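Local structure of putative DNA-binding protein (2HX0) at residues A22-L25 with L26-Q29; G106-M109 with P110-V114. The protein is of uncertain function but belongs to the plant and prokaryote conserved (PCC) domain family, probably binds DNA, and carries a magnesium ion held by histidines. The protein carries 2 engineered substitutions. All blocks are in the same frame, centred on the assembly; numbering follows the deposited sequence.

Contact 1 (A22-L25 with L26-Q29); sequences ALRL and LPGQ. Unlike the reference sequence in segment 22-25: L23 (reference Phe).
R24 lays its guanidinium across the isobutyl group of L26, the two side chains meeting at about a right angle. CD2 of L26 sits over one face of the flat group, offset toward its rim, with R24 NH1 3.3 Å away, while CD of P27 approaches R24 NH2 to 3.8 Å at an oblique tilt. Beside this pair, OE1 of Q29 comes within 3.6 Å of L25 CA, the L25 and Q29 side chains crossing at about a right angle. The same OE1 accepts the backbone N-H of L26 at 2.8 Å from N, nearly straight (170°) but with the donor 42° out of the carbonyl plane. This bond spans a type II beta turn, L26 to Q29, closed by Q29 N to L26 O at 3.2 Å, with G28 third at a positive phi. The turn leads from strand 15-25, outermost of the antiparallel sheet within its own chain, toward helix 31-42. Q29 places CG beside its own backbone N (chi1 -62°) and then runs extended, which carries the amide back to L26. Farther out, strand 113-124 fixes R24: NE bonds T117 OG1 and NH2 bonds T116 O. E142 of the second subunit packs on this arginine, and I137 of that subunit on P27.

Contact 2 (G106-M109 with P110-V114); sequences GHMM and PGCTV. With MG (magnesium ion), chain B.
With CG anti to its backbone N (chi1 -174°), M108, a selenomethionine, sets CG beside C112 SG at 4.0 Å; that SG lies beside its own N (chi1 -65°), on a CB bond that points toward 106-109. They meet across the short connection between antiparallel-sheet strands 103-108 and 113-124 of the PCC domain, which are not neighbours in the sheet. M109, also selenomethionine, bends at chi2 and chi3, bringing CE back to 4.1 Å from P110 CD. Its CB lies 3.4 Å from the same CD, tight but between bonded neighbours. Inside the bend, a water bridges the backbone, donating to M109 O (2.8 Å) and accepting from C112 N (3.1 Å). G111, at a positive phi, lets the chain turn there, and its N-H is taken by E30 OE2. Around M108 gather V31, F32 and L35 of helix 31-42 together with L92 and L94 of strand 89-97, so its side chain lies buried between helix and sheet. One residue earlier, H107 projects to the magnesium ion, which H91 and H93 also bind; the rings of H107 and H93 meet with planes at about 80°. The ion lies 2.6 Å from H107 ND1 and 2.5 Å from a water.

From the N terminus, the chain first reaches contact 1, where strand 15-25 ends in the beta turn ahead of helix 31-42. Contact 2 comes much later, after strands 47-56 to 103-108, and rounds the connection into strand 113-124. The two follow in series, neither nested nor crossed, yet they touch in space with centres about 14 Å apart. The start of strand 113-124 meets the turn of contact 1: Q29 O lies 2.8 Å from V114 N, and G28 N approaches V114 O, both probable hydrogen bonds. The pairing of neighbouring strands 15-25 and 113-124 thus appears to continue into the turn, tying strand 15-25 to the segment leaving the metal-binding strand 103-108.

Contact 1 (A22-L25 with L26-Q29)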
loop_
_atom_site.group_PDB
_atom_site.type_symbol
_atom_site.label_atom_id
_atom_site.label_comp_id
_atom_site.label_asym_id
_atom_site.label_seq_id
_atom_site.Cartn_x
_atom_site.Cartn_y
_atom_site.Cartn_z
ATOM N N ALA A 22 -3.179 -2.714 -15.136
ATOM C CA ALA A 22 -3.511 -1.350 -14.762
ATOM C C ALA A 22 -4.905 -1.048 -15.283
ATOM O O ALA A 22 -5.223 -1.353 -16.430
ATOM C CB ALA A 22 -2.500 -0.369 -15.365
ATOM N N LEU A 23 -5.750 -0.470 -14.443
ATOM C CA LEU A 23 -7.090 -0.140 -14.900
ATOM C C LEU A 23 -7.653 1.062 -14.180
ATOM O O LEU A 23 -7.184 1.438 -13.109
ATOM C CB LEU A 23 -8.032 -1.331 -14.726
ATOM C CG LEU A 23 -8.228 -1.902 -13.322
ATOM C CD1 LEU A 23 -9.607 -2.548 -13.219
ATOM C CD2 LEU A 23 -7.129 -2.912 -13.018
ATOM N N ARG A 24 -8.656 1.674 -14.793
ATOM C CA ARG A 24 -9.292 2.836 -14.206
ATOM C C ARG A 24 -10.794 2.630 -14.205
ATOM O O ARG A 24 -11.381 2.340 -15.248
ATOM C CB ARG A 24 -8.967 4.087 -15.016
ATOM C CG ARG A 24 -9.596 5.335 -14.433
ATOM C CD ARG A 24 -10.332 6.135 -15.483
ATOM N NE ARG A 24 -11.222 7.109 -14.857
ATOM C CZ ARG A 24 -12.055 7.899 -15.524
ATOM N NH1 ARG A 24 -12.118 7.839 -16.848
ATOM N NH2 ARG A 24 -12.833 8.748 -14.864
ATOM N N LEU A 25 -11.416 2.773 -13.039
ATOM C CA LEU A 25 -12.862 2.617 -12.939
ATOM C C LEU A 25 -13.521 3.973 -13.160
ATOM O O LEU A 25 -12.921 5.018 -12.895
ATOM C CB LEU A 25 -13.249 2.046 -11.577
ATOM C CG LEU A 25 -12.613 0.689 -11.235
ATOM C CD1 LEU A 25 -13.250 0.160 -9.961
ATOM C CD2 LEU A 25 -12.812 -0.310 -12.379
ATOM N N LEU A 26 -14.759 3.939 -13.638
ATOM C CA LEU A 26 -15.506 5.150 -13.960
ATOM C C LEU A 26 -16.496 5.625 -12.901
ATOM O O LEU A 26 -16.919 4.860 -12.039
ATOM C CB LEU A 26 -16.269 4.936 -15.271
ATOM C CG LEU A 26 -15.472 4.442 -16.479
ATOM C CD1 LEU A 26 -16.408 4.299 -17.673
ATOM C CD2 LEU A 26 -14.352 5.413 -16.793
ATOM N N PRO A 27 -16.882 6.909 -12.965
ATOM C CA PRO A 27 -17.834 7.474 -12.007
ATOM C C PRO A 27 -19.114 6.642 -11.942
ATOM O O PRO A 27 -19.632 6.200 -12.972
ATOM C CB PRO A 27 -18.084 8.870 -12.563
ATOM C CG PRO A 27 -16.749 9.230 -13.150
ATOM C CD PRO A 27 -16.369 7.954 -13.873
ATOM N N GLY A 28 -19.605 6.417 -10.728
ATOM C CA GLY A 28 -20.832 5.663 -10.550
ATOM C C GLY A 28 -20.700 4.160 -10.436
ATOM O O GLY A 28 -21.627 3.490 -9.981
ATOM N N GLN A 29 -19.558 3.614 -10.838
ATOM C CA GLN A 29 -19.378 2.173 -10.761
ATOM C C GLN A 29 -19.116 1.720 -9.330
ATOM O O GLN A 29 -18.506 2.436 -8.531
ATOM C CB GLN A 29 -18.232 1.722 -11.676
ATOM C CG GLN A 29 -18.461 2.019 -13.159
ATOM C CD GLN A 29 -17.416 1.375 -14.053
ATOM O OE1 GLN A 29 -16.216 1.512 -13.819
ATOM N NE2 GLN A 29 -17.867 0.674 -15.087
#

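Contact 2 (G106-M109 with P110-V114)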
loop_
_atom_site.group_PDB
_atom_site.type_symbol
_atom_site.label_atom_id
_atom_site.label_comp_id
_atom_site.label_asym_id
_atom_site.label_seq_id
_atom_site.Cartn_x
_atom_site.Cartn_y
_atom_site.Cartn_z
ATOM N N GLY A 106 -11.712 0.051 7.482
ATOM C CA GLY A 106 -12.380 -1.182 7.845
ATOM C C GLY A 106 -12.342 -2.203 6.729
ATOM O O GLY A 106 -11.647 -2.025 5.728
ATOM N N HIS A 107 -13.090 -3.281 6.920
ATOM C CA HIS A 107 -13.196 -4.360 5.947
ATOM C C HIS A 107 -14.112 -3.827 4.846
ATOM O O HIS A 107 -15.238 -3.410 5.124
ATOM C CB HIS A 107 -13.818 -5.579 6.639
ATOM C CG HIS A 107 -13.903 -6.804 5.783
ATOM N ND1 HIS A 107 -12.796 -7.540 5.419
ATOM C CD2 HIS A 107 -14.972 -7.446 5.255
ATOM C CE1 HIS A 107 -13.181 -8.585 4.705
ATOM N NE2 HIS A 107 -14.495 -8.551 4.592
HETATM N N MSE A 108 -13.638 -3.817 3.603
HETATM C CA MSE A 108 -14.449 -3.307 2.509
HETATM C C MSE A 108 -15.596 -4.248 2.161
HETATM O O MSE A 108 -15.415 -5.460 2.065
HETATM C CB MSE A 108 -13.586 -3.064 1.269
HETATM C CG MSE A 108 -14.338 -2.395 0.137
HETATM SE SE MSE A 108 -13.147 -1.800 -1.256
HETATM C CE MSE A 108 -13.343 -3.272 -2.484
HETATM N N MSE A 109 -16.780 -3.671 1.980
HETATM C CA MSE A 109 -17.976 -4.432 1.639
HETATM C C MSE A 109 -18.554 -3.917 0.326
HETATM O O MSE A 109 -18.175 -2.851 -0.151
HETATM C CB MSE A 109 -19.040 -4.265 2.730
HETATM C CG MSE A 109 -18.633 -4.733 4.112
HETATM SE SE MSE A 109 -18.344 -6.633 4.178
HETATM C CE MSE A 109 -20.157 -7.228 3.922
ATOM N N PRO A 110 -19.475 -4.679 -0.282
ATOM C CA PRO A 110 -20.066 -4.213 -1.538
ATOM C C PRO A 110 -20.856 -2.932 -1.263
ATOM O O PRO A 110 -21.514 -2.813 -0.229
ATOM C CB PRO A 110 -20.973 -5.373 -1.940
ATOM C CG PRO A 110 -20.261 -6.562 -1.387
ATOM C CD PRO A 110 -19.845 -6.080 -0.015
ATOM N N GLY A 111 -20.781 -1.971 -2.176
ATOM C CA GLY A 111 -21.500 -0.727 -1.982
ATOM C C GLY A 111 -20.662 0.532 -2.114
ATOM O O GLY A 111 -21.188 1.640 -2.008
ATOM N N CYS A 112 -19.360 0.380 -2.328
ATOM C CA CYS A 112 -18.487 1.541 -2.493
ATOM C C CYS A 112 -18.609 1.981 -3.946
ATOM O O CYS A 112 -18.364 1.192 -4.856
ATOM C CB CYS A 112 -17.038 1.165 -2.188
ATOM S SG CYS A 112 -16.766 0.688 -0.480
ATOM N N THR A 113 -18.989 3.234 -4.169
ATOM C CA THR A 113 -19.145 3.724 -5.536
ATOM C C THR A 113 -18.135 4.810 -5.889
ATOM O O THR A 113 -17.864 5.707 -5.095
ATOM C CB THR A 113 -20.571 4.261 -5.780
ATOM O OG1 THR A 113 -20.835 5.359 -4.900
ATOM C CG2 THR A 113 -21.596 3.163 -5.529
ATOM N N VAL A 114 -17.580 4.710 -7.093
ATOM C CA VAL A 114 -16.588 5.662 -7.583
ATOM C C VAL A 114 -17.170 7.061 -7.772
ATOM O O VAL A 114 -18.275 7.226 -8.298
ATOM C CB VAL A 114 -15.998 5.173 -8.926
ATOM C CG1 VAL A 114 -14.976 6.169 -9.459
ATOM C CG2 VAL A 114 -15.352 3.815 -8.729
HETATM MG MG MG B . -10.882 -8.290 6.936
HETATM O O HOH W 1 -17.414 -1.990 -2.743
HETATM O O HOH W 2 -9.542 -9.299 8.809
#